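Local coordinates for protein ESSC (Geobacillus thermodenitrificans, PDB 5FWH) that forms the N-terminal forkhead-associated region of EssC, a component of the bacterial Type VII secretion apparatus, and probably serves in protein-protein contacts there, at residues S2-L7 against K22-G27; T10-F15 against V160-Y165; Y98-Q103 against F168-E173; A114-T119 against D174-T179. One frame throughout, in Å; residues are numbered along the deposited sequence.

Interaction 1: residues S2-L7 against K22-G27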
loop_
_atom_site.group_PDB
_atom_site.type_symbol
_atom_site.label_atom_id
_atom_site.label_comp_id
_atom_site.label_asym_id
_atom_site.label_seq_id
_atom_site.Cartn_x
_atom_site.Cartn_y
_atom_site.Cartn_z
ATOM N N SER A 2 -12.053 -0.235 0.129
ATOM C CA SER A 2 -11.740 0.954 0.894
ATOM C C SER A 2 -10.719 0.404 1.891
ATOM O O SER A 2 -11.021 -0.498 2.704
ATOM C CB SER A 2 -13.002 1.429 1.621
ATOM O OG SER A 2 -12.743 2.487 2.535
ATOM N N GLN A 3 -9.481 0.861 1.783
ATOM C CA GLN A 3 -8.496 0.325 2.653
ATOM C C GLN A 3 -7.748 1.430 3.379
ATOM O O GLN A 3 -7.545 2.525 2.836
ATOM C CB GLN A 3 -7.555 -0.558 1.876
ATOM C CG GLN A 3 -8.289 -1.783 1.325
ATOM C CD GLN A 3 -7.394 -2.756 0.565
ATOM O OE1 GLN A 3 -7.456 -3.988 0.782
ATOM N NE2 GLN A 3 -6.616 -2.239 -0.362
ATOM N N LEU A 4 -7.402 1.132 4.622
ATOM C CA LEU A 4 -6.390 1.953 5.306
ATOM C C LEU A 4 -5.124 1.207 5.444
ATOM O O LEU A 4 -5.057 -0.009 5.705
ATOM C CB LEU A 4 -6.776 2.509 6.686
ATOM C CG LEU A 4 -7.587 1.768 7.732
ATOM C CD1 LEU A 4 -7.535 2.583 9.003
ATOM C CD2 LEU A 4 -9.023 1.599 7.281
ATOM N N TRP A 5 -4.116 2.017 5.393
ATOM C CA TRP A 5 -2.767 1.587 5.567
ATOM C C TRP A 5 -2.366 2.133 6.872
ATOM O O TRP A 5 -2.506 3.339 7.098
ATOM C CB TRP A 5 -1.956 2.205 4.496
ATOM C CG TRP A 5 -2.581 2.027 3.183
ATOM C CD1 TRP A 5 -3.826 2.488 2.737
ATOM C CD2 TRP A 5 -1.978 1.438 2.107
ATOM N NE1 TRP A 5 -3.991 2.201 1.453
ATOM C CE2 TRP A 5 -2.892 1.491 1.039
ATOM C CE3 TRP A 5 -0.760 0.811 1.932
ATOM C CZ2 TRP A 5 -2.626 0.939 -0.170
ATOM C CZ3 TRP A 5 -0.513 0.281 0.747
ATOM C CH2 TRP A 5 -1.434 0.358 -0.305
ATOM N N VAL A 6 -1.820 1.265 7.676
ATOM C CA VAL A 6 -1.246 1.613 8.965
ATOM C C VAL A 6 0.299 1.305 8.946
ATOM O O VAL A 6 0.742 0.185 8.871
ATOM C CB VAL A 6 -1.973 0.845 10.045
ATOM C CG1 VAL A 6 -1.393 1.152 11.443
ATOM C CG2 VAL A 6 -3.463 1.160 9.939
ATOM N N LEU A 7 1.052 2.374 8.963
ATOM C CA LEU A 7 2.465 2.372 8.897
ATOM C C LEU A 7 3.038 2.791 10.251
ATOM O O LEU A 7 2.628 3.773 10.811
ATOM C CB LEU A 7 2.968 3.351 7.831
ATOM C CG LEU A 7 2.474 2.998 6.405
ATOM C CD1 LEU A 7 1.187 3.777 6.065
ATOM C CD2 LEU A 7 3.559 3.333 5.374
ATOM N N LYS A 22 -18.149 0.436 10.838
ATOM C CA LYS A 22 -18.531 1.886 10.854
ATOM C C LYS A 22 -17.650 2.813 11.761
ATOM O O LYS A 22 -17.395 3.986 11.404
ATOM C CB LYS A 22 -20.020 2.039 11.228
ATOM C CG LYS A 22 -20.996 1.284 10.304
ATOM C CD LYS A 22 -22.461 1.331 10.747
ATOM C CE LYS A 22 -23.259 2.404 10.015
ATOM N NZ LYS A 22 -22.716 3.769 10.278
ATOM N N VAL A 23 -17.222 2.291 12.920
ATOM C CA VAL A 23 -16.222 2.930 13.783
ATOM C C VAL A 23 -15.177 1.900 14.231
ATOM O O VAL A 23 -15.489 0.993 15.009
ATOM C CB VAL A 23 -16.865 3.612 15.009
ATOM C CG1 VAL A 23 -17.998 2.757 15.588
ATOM C CG2 VAL A 23 -15.815 3.987 16.069
ATOM N N ILE A 24 -13.937 2.041 13.741
ATOM C CA ILE A 24 -12.904 1.051 13.994
ATOM C C ILE A 24 -11.847 1.652 14.846
ATOM O O ILE A 24 -11.739 2.852 14.929
ATOM C CB ILE A 24 -12.292 0.417 12.719
ATOM C CG1 ILE A 24 -11.341 1.353 11.974
ATOM C CG2 ILE A 24 -13.385 -0.094 11.782
ATOM C CD1 ILE A 24 -9.962 0.762 11.828
ATOM N N VAL A 25 -11.065 0.796 15.472
ATOM C CA VAL A 25 -10.096 1.214 16.458
ATOM C C VAL A 25 -8.779 0.458 16.228
ATOM O O VAL A 25 -8.733 -0.801 15.969
ATOM C CB VAL A 25 -10.601 1.087 17.918
ATOM C CG1 VAL A 25 -11.118 -0.306 18.195
ATOM C CG2 VAL A 25 -9.489 1.463 18.918
ATOM N N ILE A 26 -7.736 1.271 16.291
ATOM C CA ILE A 26 -6.388 0.843 16.186
ATOM C C ILE A 26 -5.879 1.037 17.546
ATOM O O ILE A 26 -5.882 2.188 18.063
ATOM C CB ILE A 26 -5.534 1.763 15.249
ATOM C CG1 ILE A 26 -6.183 1.856 13.880
ATOM C CG2 ILE A 26 -4.046 1.320 15.199
ATOM C CD1 ILE A 26 -5.670 3.024 13.053
ATOM N N GLY A 27 -5.347 -0.049 18.079
ATOM C CA GLY A 27 -4.831 -0.122 19.416
ATOM C C GLY A 27 -3.887 -1.292 19.550
ATOM O O GLY A 27 -3.398 -1.802 18.541
#

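Interaction 2: residues T10-F15 against V160-Y165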
loop_
_atom_site.group_PDB
_atom_site.type_symbol
_atom_site.label_atom_id
_atom_site.label_comp_id
_atom_site.label_asym_id
_atom_site.label_seq_id
_atom_site.Cartn_x
_atom_site.Cartn_y
_atom_site.Cartn_z
ATOM N N THR A 10 8.919 -0.496 10.888
ATOM C CA THR A 10 9.275 -0.993 9.554
ATOM C C THR A 10 8.139 -1.875 8.944
ATOM O O THR A 10 8.386 -2.804 8.171
ATOM C CB THR A 10 10.553 -1.834 9.701
ATOM O OG1 THR A 10 10.327 -2.860 10.696
ATOM C CG2 THR A 10 11.745 -0.923 10.096
ATOM N N TYR A 11 6.905 -1.630 9.376
ATOM C CA TYR A 11 5.751 -2.433 8.998
ATOM C C TYR A 11 4.730 -1.547 8.329
ATOM O O TYR A 11 4.716 -0.333 8.574
ATOM C CB TYR A 11 5.107 -3.072 10.224
ATOM C CG TYR A 11 6.145 -3.912 10.932
ATOM C CD1 TYR A 11 6.638 -5.065 10.328
ATOM C CD2 TYR A 11 6.709 -3.485 12.151
ATOM C CE1 TYR A 11 7.660 -5.815 10.937
ATOM C CE2 TYR A 11 7.692 -4.220 12.762
ATOM C CZ TYR A 11 8.161 -5.377 12.152
ATOM O OH TYR A 11 9.125 -6.089 12.765
ATOM N N CYS A 12 3.900 -2.187 7.494
ATOM C CA CYS A 12 2.723 -1.559 6.956
ATOM C C CYS A 12 1.644 -2.640 7.027
ATOM O O CYS A 12 1.859 -3.738 6.484
ATOM C CB CYS A 12 2.981 -1.170 5.502
ATOM S SG CYS A 12 1.580 -0.392 4.643
ATOM N N GLN A 13 0.565 -2.375 7.752
ATOM C CA GLN A 13 -0.637 -3.248 7.735
ATOM C C GLN A 13 -1.674 -2.569 6.876
ATOM O O GLN A 13 -1.797 -1.336 6.919
ATOM C CB GLN A 13 -1.269 -3.337 9.086
ATOM C CG GLN A 13 -0.444 -4.097 10.077
ATOM C CD GLN A 13 -1.203 -4.435 11.345
ATOM O OE1 GLN A 13 -2.360 -4.896 11.327
ATOM N NE2 GLN A 13 -0.521 -4.273 12.465
ATOM N N LEU A 14 -2.429 -3.379 6.142
ATOM C CA LEU A 14 -3.520 -2.952 5.265
ATOM C C LEU A 14 -4.784 -3.503 5.891
ATOM O O LEU A 14 -4.798 -4.635 6.340
ATOM C CB LEU A 14 -3.247 -3.494 3.856
ATOM C CG LEU A 14 -3.964 -2.882 2.678
ATOM C CD1 LEU A 14 -3.408 -1.505 2.422
ATOM C CD2 LEU A 14 -3.849 -3.713 1.420
ATOM N N PHE A 15 -5.805 -2.684 6.042
ATOM C CA PHE A 15 -7.065 -3.094 6.644
ATOM C C PHE A 15 -8.235 -2.594 5.822
ATOM O O PHE A 15 -8.316 -1.396 5.508
ATOM C CB PHE A 15 -7.154 -2.476 8.023
ATOM C CG PHE A 15 -8.453 -2.700 8.690
ATOM C CD1 PHE A 15 -8.656 -3.851 9.426
ATOM C CD2 PHE A 15 -9.499 -1.793 8.559
ATOM C CE1 PHE A 15 -9.869 -4.090 10.035
ATOM C CE2 PHE A 15 -10.708 -2.011 9.186
ATOM C CZ PHE A 15 -10.896 -3.158 9.920
ATOM N N VAL A 160 3.225 -9.949 -1.987
ATOM C CA VAL A 160 2.519 -8.659 -2.202
ATOM C C VAL A 160 3.493 -7.532 -1.932
ATOM O O VAL A 160 4.105 -7.459 -0.858
ATOM C CB VAL A 160 1.318 -8.534 -1.283
ATOM C CG1 VAL A 160 0.611 -7.198 -1.504
ATOM C CG2 VAL A 160 0.342 -9.715 -1.581
ATOM N N LEU A 161 3.664 -6.662 -2.898
ATOM C CA LEU A 161 4.408 -5.436 -2.682
ATOM C C LEU A 161 3.435 -4.313 -2.425
ATOM O O LEU A 161 2.528 -4.146 -3.248
ATOM C CB LEU A 161 5.270 -5.158 -3.895
ATOM C CG LEU A 161 6.471 -6.067 -3.991
ATOM C CD1 LEU A 161 7.083 -5.892 -5.383
ATOM C CD2 LEU A 161 7.519 -5.818 -2.906
ATOM N N LEU A 162 3.654 -3.535 -1.344
ATOM C CA LEU A 162 2.794 -2.403 -0.982
ATOM C C LEU A 162 3.602 -1.156 -0.790
ATOM O O LEU A 162 4.643 -1.199 -0.152
ATOM C CB LEU A 162 2.181 -2.591 0.378
ATOM C CG LEU A 162 1.232 -3.711 0.671
ATOM C CD1 LEU A 162 0.708 -3.557 2.089
ATOM C CD2 LEU A 162 0.109 -3.726 -0.286
ATOM N N CYS A 163 3.105 -0.036 -1.297
ATOM C CA CYS A 163 3.454 1.284 -0.751
ATOM C C CYS A 163 2.112 2.067 -0.535
ATOM O O CYS A 163 1.129 1.710 -1.127
ATOM C CB CYS A 163 4.332 2.010 -1.781
ATOM S SG CYS A 163 3.604 1.914 -3.413
ATOM N N PRO A 164 2.091 3.165 0.233
ATOM C CA PRO A 164 0.850 3.983 0.261
ATOM C C PRO A 164 0.166 4.173 -1.064
ATOM O O PRO A 164 0.734 4.665 -2.078
ATOM C CB PRO A 164 1.309 5.306 0.870
ATOM C CG PRO A 164 2.245 4.785 1.896
ATOM C CD PRO A 164 3.044 3.683 1.221
ATOM N N TYR A 165 -1.065 3.676 -1.014
ATOM C CA TYR A 165 -2.083 3.697 -2.087
ATOM C C TYR A 165 -1.924 2.694 -3.238
ATOM O O TYR A 165 -2.748 2.673 -4.110
ATOM C CB TYR A 165 -2.326 5.114 -2.598
ATOM C CG TYR A 165 -2.287 6.194 -1.561
ATOM C CD1 TYR A 165 -3.173 6.205 -0.540
ATOM C CD2 TYR A 165 -1.310 7.187 -1.602
ATOM C CE1 TYR A 165 -3.118 7.179 0.431
ATOM C CE2 TYR A 165 -1.240 8.172 -0.644
ATOM C CZ TYR A 165 -2.147 8.156 0.375
ATOM O OH TYR A 165 -2.095 9.085 1.355
#

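Interaction 3: residues Y98-Q103 against F168-E173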
loop_
_atom_site.group_PDB
_atom_site.type_symbol
_atom_site.label_atom_id
_atom_site.label_comp_id
_atom_site.label_asym_id
_atom_site.label_seq_id
_atom_site.Cartn_x
_atom_site.Cartn_y
_atom_site.Cartn_z
ATOM N N TYR A 98 -0.967 -6.502 -16.399
ATOM C CA TYR A 98 -0.040 -6.397 -17.504
ATOM C C TYR A 98 0.634 -7.707 -17.788
ATOM O O TYR A 98 1.051 -8.428 -16.848
ATOM C CB TYR A 98 1.050 -5.348 -17.193
ATOM C CG TYR A 98 0.419 -3.986 -16.871
ATOM C CD1 TYR A 98 -0.174 -3.182 -17.881
ATOM C CD2 TYR A 98 0.339 -3.552 -15.568
ATOM C CE1 TYR A 98 -0.764 -1.958 -17.574
ATOM C CE2 TYR A 98 -0.227 -2.324 -15.264
ATOM C CZ TYR A 98 -0.802 -1.558 -16.275
ATOM O OH TYR A 98 -1.343 -0.363 -15.870
ATOM N N TYR A 99 0.828 -7.946 -19.075
ATOM C CA TYR A 99 1.604 -9.071 -19.582
ATOM C C TYR A 99 3.059 -8.626 -19.723
ATOM O O TYR A 99 3.346 -7.673 -20.424
ATOM C CB TYR A 99 1.006 -9.593 -20.911
ATOM C CG TYR A 99 1.846 -10.652 -21.519
ATOM C CD1 TYR A 99 1.875 -11.899 -20.955
ATOM C CD2 TYR A 99 2.662 -10.394 -22.605
ATOM C CE1 TYR A 99 2.695 -12.901 -21.452
ATOM C CE2 TYR A 99 3.489 -11.392 -23.132
ATOM C CZ TYR A 99 3.486 -12.648 -22.554
ATOM O OH TYR A 99 4.269 -13.662 -23.029
ATOM N N VAL A 100 3.964 -9.305 -19.015
ATOM C CA VAL A 100 5.357 -8.918 -18.967
ATOM C C VAL A 100 6.274 -10.113 -19.265
ATOM O O VAL A 100 7.444 -10.079 -18.931
ATOM C CB VAL A 100 5.736 -8.269 -17.613
ATOM C CG1 VAL A 100 4.997 -6.952 -17.405
ATOM C CG2 VAL A 100 5.471 -9.219 -16.442
ATOM N N GLY A 101 5.729 -11.146 -19.907
ATOM C CA GLY A 101 6.485 -12.287 -20.384
ATOM C C GLY A 101 7.621 -12.000 -21.370
ATOM O O GLY A 101 8.546 -12.800 -21.506
ATOM N N GLN A 102 7.571 -10.870 -22.046
ATOM C CA GLN A 102 8.676 -10.467 -22.893
ATOM C C GLN A 102 9.505 -9.365 -22.285
ATOM O O GLN A 102 10.190 -8.706 -23.017
ATOM C CB GLN A 102 8.148 -9.974 -24.241
ATOM C CG GLN A 102 7.111 -10.874 -24.853
ATOM C CD GLN A 102 7.712 -11.912 -25.756
ATOM O OE1 GLN A 102 7.408 -11.945 -26.949
ATOM N NE2 GLN A 102 8.565 -12.765 -25.203
ATOM N N GLN A 103 9.440 -9.159 -20.973
ATOM C CA GLN A 103 10.259 -8.161 -20.287
ATOM C C GLN A 103 11.238 -8.860 -19.355
ATOM O O GLN A 103 10.886 -9.823 -18.699
ATOM C CB GLN A 103 9.392 -7.286 -19.389
ATOM C CG GLN A 103 8.225 -6.563 -20.047
ATOM C CD GLN A 103 8.588 -5.235 -20.683
ATOM O OE1 GLN A 103 8.269 -4.993 -21.845
ATOM N NE2 GLN A 103 9.242 -4.368 -19.932
ATOM N N PHE A 168 1.128 -4.366 -5.851
ATOM C CA PHE A 168 1.698 -5.068 -7.001
ATOM C C PHE A 168 1.779 -6.529 -6.664
ATOM O O PHE A 168 2.332 -6.872 -5.608
ATOM C CB PHE A 168 3.096 -4.591 -7.317
ATOM C CG PHE A 168 3.207 -3.092 -7.515
ATOM C CD1 PHE A 168 3.276 -2.254 -6.425
ATOM C CD2 PHE A 168 3.296 -2.562 -8.770
ATOM C CE1 PHE A 168 3.416 -0.881 -6.565
ATOM C CE2 PHE A 168 3.357 -1.189 -8.946
ATOM C CZ PHE A 168 3.429 -0.361 -7.831
ATOM N N VAL A 169 1.181 -7.384 -7.502
ATOM C CA VAL A 169 1.181 -8.858 -7.262
ATOM C C VAL A 169 1.438 -9.565 -8.573
ATOM O O VAL A 169 0.746 -9.301 -9.544
ATOM C CB VAL A 169 -0.139 -9.394 -6.680
ATOM C CG1 VAL A 169 0.051 -10.810 -6.164
ATOM C CG2 VAL A 169 -0.611 -8.528 -5.519
ATOM N N PHE A 170 2.475 -10.406 -8.638
ATOM C CA PHE A 170 2.626 -11.307 -9.769
ATOM C C PHE A 170 1.549 -12.407 -9.567
ATOM O O PHE A 170 1.514 -13.146 -8.543
ATOM C CB PHE A 170 4.046 -11.902 -9.866
ATOM C CG PHE A 170 5.027 -10.996 -10.593
ATOM C CD1 PHE A 170 4.987 -10.883 -11.971
ATOM C CD2 PHE A 170 5.936 -10.220 -9.878
ATOM C CE1 PHE A 170 5.851 -10.044 -12.631
ATOM C CE2 PHE A 170 6.805 -9.366 -10.517
ATOM C CZ PHE A 170 6.766 -9.271 -11.911
ATOM N N ILE A 171 0.654 -12.487 -10.521
ATOM C CA ILE A 171 -0.312 -13.573 -10.535
ATOM C C ILE A 171 0.450 -14.835 -10.955
ATOM O O ILE A 171 0.292 -15.888 -10.359
ATOM C CB ILE A 171 -1.405 -13.363 -11.591
ATOM C CG1 ILE A 171 -2.243 -12.109 -11.303
ATOM C CG2 ILE A 171 -2.278 -14.608 -11.705
ATOM C CD1 ILE A 171 -3.024 -12.127 -10.016
ATOM N N GLU A 172 1.209 -14.669 -12.040
ATOM C CA GLU A 172 2.074 -15.651 -12.658
ATOM C C GLU A 172 3.367 -14.917 -12.966
ATOM O O GLU A 172 3.451 -13.662 -12.885
ATOM C CB GLU A 172 1.408 -16.144 -13.953
ATOM C CG GLU A 172 2.191 -17.051 -14.917
ATOM C CD GLU A 172 2.786 -18.316 -14.324
ATOM O OE1 GLU A 172 3.776 -18.215 -13.542
ATOM O OE2 GLU A 172 2.292 -19.408 -14.693
ATOM N N GLU A 173 4.375 -15.699 -13.308
ATOM C CA GLU A 173 5.637 -15.199 -13.804
ATOM C C GLU A 173 5.502 -14.183 -14.913
ATOM O O GLU A 173 6.375 -13.300 -15.067
ATOM C CB GLU A 173 6.430 -16.356 -14.351
ATOM C CG GLU A 173 7.863 -16.041 -14.736
ATOM C CD GLU A 173 8.392 -17.013 -15.786
ATOM O OE1 GLU A 173 7.851 -18.146 -15.918
ATOM O OE2 GLU A 173 9.340 -16.630 -16.503
#

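Interaction 4: residues A114-T119 against D174-T179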
loop_
_atom_site.group_PDB
_atom_site.type_symbol
_atom_site.label_atom_id
_atom_site.label_comp_id
_atom_site.label_asym_id
_atom_site.label_seq_id
_atom_site.Cartn_x
_atom_site.Cartn_y
_atom_site.Cartn_z
ATOM N N ALA A 114 9.760 5.492 -17.093
ATOM C CA ALA A 114 9.242 4.428 -16.221
ATOM C C ALA A 114 8.250 3.566 -16.946
ATOM O O ALA A 114 7.403 4.074 -17.681
ATOM C CB ALA A 114 8.574 5.024 -14.991
ATOM N N ASP A 115 8.371 2.258 -16.779
ATOM C CA ASP A 115 7.324 1.327 -17.286
ATOM C C ASP A 115 5.961 1.530 -16.578
ATOM O O ASP A 115 4.887 1.330 -17.159
ATOM C CB ASP A 115 7.805 -0.118 -17.128
ATOM C CG ASP A 115 9.129 -0.381 -17.861
ATOM O OD1 ASP A 115 9.042 -0.616 -19.091
ATOM O OD2 ASP A 115 10.238 -0.349 -17.230
ATOM N N ILE A 116 5.997 1.845 -15.285
ATOM C CA ILE A 116 4.810 2.217 -14.540
ATOM C C ILE A 116 5.126 3.520 -13.870
ATOM O O ILE A 116 6.037 3.572 -13.064
ATOM C CB ILE A 116 4.408 1.194 -13.472
ATOM C CG1 ILE A 116 4.149 -0.191 -14.116
ATOM C CG2 ILE A 116 3.180 1.676 -12.696
ATOM C CD1 ILE A 116 3.798 -1.228 -13.068
ATOM N N GLU A 117 4.324 4.545 -14.182
ATOM C CA GLU A 117 4.575 5.916 -13.681
ATOM C C GLU A 117 3.770 6.249 -12.437
ATOM O O GLU A 117 2.526 6.152 -12.439
ATOM C CB GLU A 117 4.303 6.956 -14.751
ATOM C CG GLU A 117 5.436 7.066 -15.770
ATOM C CD GLU A 117 5.195 8.166 -16.802
ATOM O OE1 GLU A 117 4.489 7.875 -17.804
ATOM O OE2 GLU A 117 5.732 9.309 -16.609
ATOM N N THR A 118 4.487 6.662 -11.389
ATOM C CA THR A 118 3.882 6.977 -10.120
ATOM C C THR A 118 4.816 7.869 -9.296
ATOM O O THR A 118 6.049 7.726 -9.333
ATOM C CB THR A 118 3.526 5.696 -9.311
ATOM O OG1 THR A 118 3.242 6.021 -7.952
ATOM C CG2 THR A 118 4.688 4.633 -9.315
ATOM N N THR A 119 4.195 8.771 -8.550
ATOM C CA THR A 119 4.877 9.549 -7.537
ATOM C C THR A 119 4.777 8.835 -6.196
ATOM O O THR A 119 5.189 9.390 -5.214
ATOM C CB THR A 119 4.249 10.954 -7.385
ATOM O OG1 THR A 119 2.960 10.859 -6.761
ATOM C CG2 THR A 119 4.110 11.640 -8.723
ATOM N N ASP A 174 4.472 -14.331 -15.726
ATOM C CA ASP A 174 4.303 -13.452 -16.897
ATOM C C ASP A 174 3.221 -12.342 -16.724
ATOM O O ASP A 174 3.021 -11.559 -17.642
ATOM C CB ASP A 174 4.098 -14.299 -18.193
ATOM C CG ASP A 174 3.091 -15.477 -18.026
ATOM O OD1 ASP A 174 2.054 -15.295 -17.352
ATOM O OD2 ASP A 174 3.340 -16.588 -18.575
ATOM N N LEU A 175 2.567 -12.262 -15.554
ATOM C CA LEU A 175 1.430 -11.370 -15.327
ATOM C C LEU A 175 1.504 -10.619 -14.001
ATOM O O LEU A 175 1.478 -11.211 -12.915
ATOM C CB LEU A 175 0.105 -12.134 -15.371
ATOM C CG LEU A 175 -0.298 -12.561 -16.808
ATOM C CD1 LEU A 175 -0.566 -14.042 -16.890
ATOM C CD2 LEU A 175 -1.512 -11.809 -17.338
ATOM N N LEU A 176 1.459 -9.293 -14.119
ATOM C CA LEU A 176 1.649 -8.391 -12.995
ATOM C C LEU A 176 0.404 -7.553 -12.783
ATOM O O LEU A 176 -0.000 -6.828 -13.700
ATOM C CB LEU A 176 2.852 -7.509 -13.277
ATOM C CG LEU A 176 3.072 -6.409 -12.266
ATOM C CD1 LEU A 176 3.428 -7.046 -10.928
ATOM C CD2 LEU A 176 4.134 -5.479 -12.802
ATOM N N ALA A 177 -0.215 -7.689 -11.610
ATOM C CA ALA A 177 -1.412 -6.960 -11.307
ATOM C C ALA A 177 -1.049 -5.842 -10.397
ATOM O O ALA A 177 -0.248 -6.003 -9.456
ATOM C CB ALA A 177 -2.479 -7.823 -10.696
ATOM N N VAL A 178 -1.549 -4.687 -10.757
ATOM C CA VAL A 178 -1.358 -3.457 -10.020
ATOM C C VAL A 178 -2.665 -2.873 -9.539
ATOM O O VAL A 178 -3.530 -2.700 -10.360
ATOM C CB VAL A 178 -0.690 -2.428 -10.934
ATOM C CG1 VAL A 178 -0.468 -1.111 -10.168
ATOM C CG2 VAL A 178 0.575 -3.053 -11.472
ATOM N N THR A 179 -2.853 -2.601 -8.241
ATOM C CA THR A 179 -4.131 -2.021 -7.788
ATOM C C THR A 179 -3.812 -0.687 -7.184
ATOM O O THR A 179 -2.795 -0.550 -6.523
ATOM C CB THR A 179 -4.873 -2.923 -6.807
ATOM O OG1 THR A 179 -5.048 -4.163 -7.475
ATOM C CG2 THR A 179 -6.250 -2.361 -6.453
#

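Interaction 1: residues S2-L7 against K22-G27
Leu4 and Val6 of strand 3-8 meet Ile24 and Ile26 of strand 23-27. The two strands run nearly the same way: over segments 3-7 and 23-27 there is 13° between their directions, and the axes come no closer than 10.9 Å. No hydrogen bond joins them; the gap is bridged by methyl groups. Leu4 comes first along the chain. Its CD1 approaches Ile24 CD1 tip to tip at 4.1 Å. Leu4 CG (chi1 38°) and Ile24 CG1 (chi1 74°) each stand between the backbone N and the carbonyl carbon, which turns the two CD1 methyls toward each other. The same Leu4 CD1 lies 4.5 Å from Ile26 CD1. Val6 is next, and its CG2 sits 4.2 Å from Ile26 CD1. The end of Ile26 thus touches both Leu4 and Val6. All four residues are buried, and none brings a polar side-chain atom. This is the face-to-face packing of a beta sandwich. Strand 3-8 lies between strands 11-16 and 84-88 in one sheet, and strand 23-27 lies between 34-35 and 46-50 in the other. Ile86 of strand 84-88 and Ile48 of strand 46-50 extend the same apolar layer.

Interaction 2: residues T10-F15 against V160-Y165
The backbones come nearest at Cys12 and Leu162, whose CA atoms are 8.0 Å apart, and no hydrogen bond links the two segments. The contact is therefore made by side chains. Leu162 has the largest share of the buried surface, and its two methyl groups divide the work. Leu162 CD1 meets Cys12 SG at 4.2 Å. Leu162 CD2 meets Leu14 CD2 at 4.3 Å. The forked end of one leucine thus touches two residues that lie on the same face of strand 11-16. Cys12 holds SG opposite its backbone N (chi1 179°), and its CB points toward the 160-165 segment. Gln13, between them in sequence, turns away; its NE2 bonds to Tyr8 OH and Thr35 O. Strand 11-16 is an outermost strand of the sheet that also holds 3-8, 84-88 and 73-77, whereas strand 161-163 lies between 143-144 and 166-170 in a sheet of the other half of the chain. The contact lies near the centre of the chain, where the two halves meet. Trp5, Phe143 and Gln167 pack around the same residues, and Cys12 also shares a backbone hydrogen bond with Gly146. What remains between these segments is apolar contact, which has no directional bond of its own. Dispersion and the exclusion of water from a leucine probably supply most of its stability.

Interaction 3: residues Y98-Q103 against F168-E173
Val100 and Phe170 make a small apolar contact, methyl group to ring edge, where strands 94-99 and 166-170 end on the sheet that also holds 175-180. Val100 CG2 lies in the plane of the Phe170 ring, 3.9 Å from CE1. The two side chains cross at about a right angle. Standing between the backbone N and the carbonyl carbon of Val100, CG2 is placed at the ring edge, and it also comes within 4.4 Å of Glu173 O. Strands 94-99 and 166-170 are not neighbours in their sheet. Strand 175-180 runs between them, so Val100 and Phe170 meet where the chain leaves the sheet. On one side a type I beta turn spans Val100 to Gln103, closed by Gln103 N to Val100 O at 3.0 Å. On the other, Ile171 and Glu172 form a classic beta bulge opposite Leu175, and the chain turns a corner there. The corner has its own side-chain bond: Glu172 OE1 accepts from Glu173 N at 2.6 Å through its anti lone pair, the one away from OE2, with an N-H...O angle of 160°. Phe170 also stacks on Trp132, which donates through NE1 to Glu173 O. Glu173 OE2 forms a salt bridge with Lys127 NZ.

Interaction 4: residues A114-T119 against D174-T179
Ile116 is the centre of this contact, meeting Val178 and Leu176 with one methyl group. It has 46 Å² covered, against 26 Å² for Val178 and 15 Å² for Leu176. The closest pair is Ile116 CD1 and Val178 CG2, at 4.0 Å. Ile116 CD1 also lies 4.3 Å from Leu176 CD2. The isoleucine is extended beyond CB: CD1 is anti to CA about the CB-CG1 bond (chi2 178°), and this carries its end across to the other strand. Ile116 and Val178 do not meet head on. Their side chains slide past each other in opposite directions. Val178 and Leu176 are two residues apart on strand 175-180, so both turn the same face toward Ile116. The backbones stay well apart, with 9.5 Å between Ile116 CA and Val178 CA, and no hydrogen bond crosses. All three residues are buried. Val184 also touches Ile116, and Phe168 and Phe170 pack on Val178 and Leu176 respectively. On the side of the isoleucine, Asp115 OD2 accepts from Leu107 N, and Ile116 shares a backbone hydrogen bond with Leu107 too. Strand 116-117 belongs to a mixed sheet beside 105-109, while 175-180 lies in the antiparallel sheet between 166-170 and 94-99. Apolar residues meeting between two such sheets form the core of a beta sandwich, the architecture of the forkhead-associated domain.

Overall arrangement
The contacts divide between two halves of an all-beta chain. Interaction 1 joins the sheets of the first sandwich. Interactions 3 and 4 belong to the second, their centres 9 Å apart; strand 175-180 of interaction 4 lies between the two strands of interaction 3. Interaction 2 lies between the halves: strand 11-16 borders strand 3-8 of interaction 1, and strand 161-163 borders strand 166-170 of interaction 3. Its centre is 12 Å from that of interaction 1 and 16 Å from that of interaction 4. Interaction 1 closes along the chain before 3 and 4 open, whereas interaction 2 crosses all three. This is consistent with two sandwich units held together as one body.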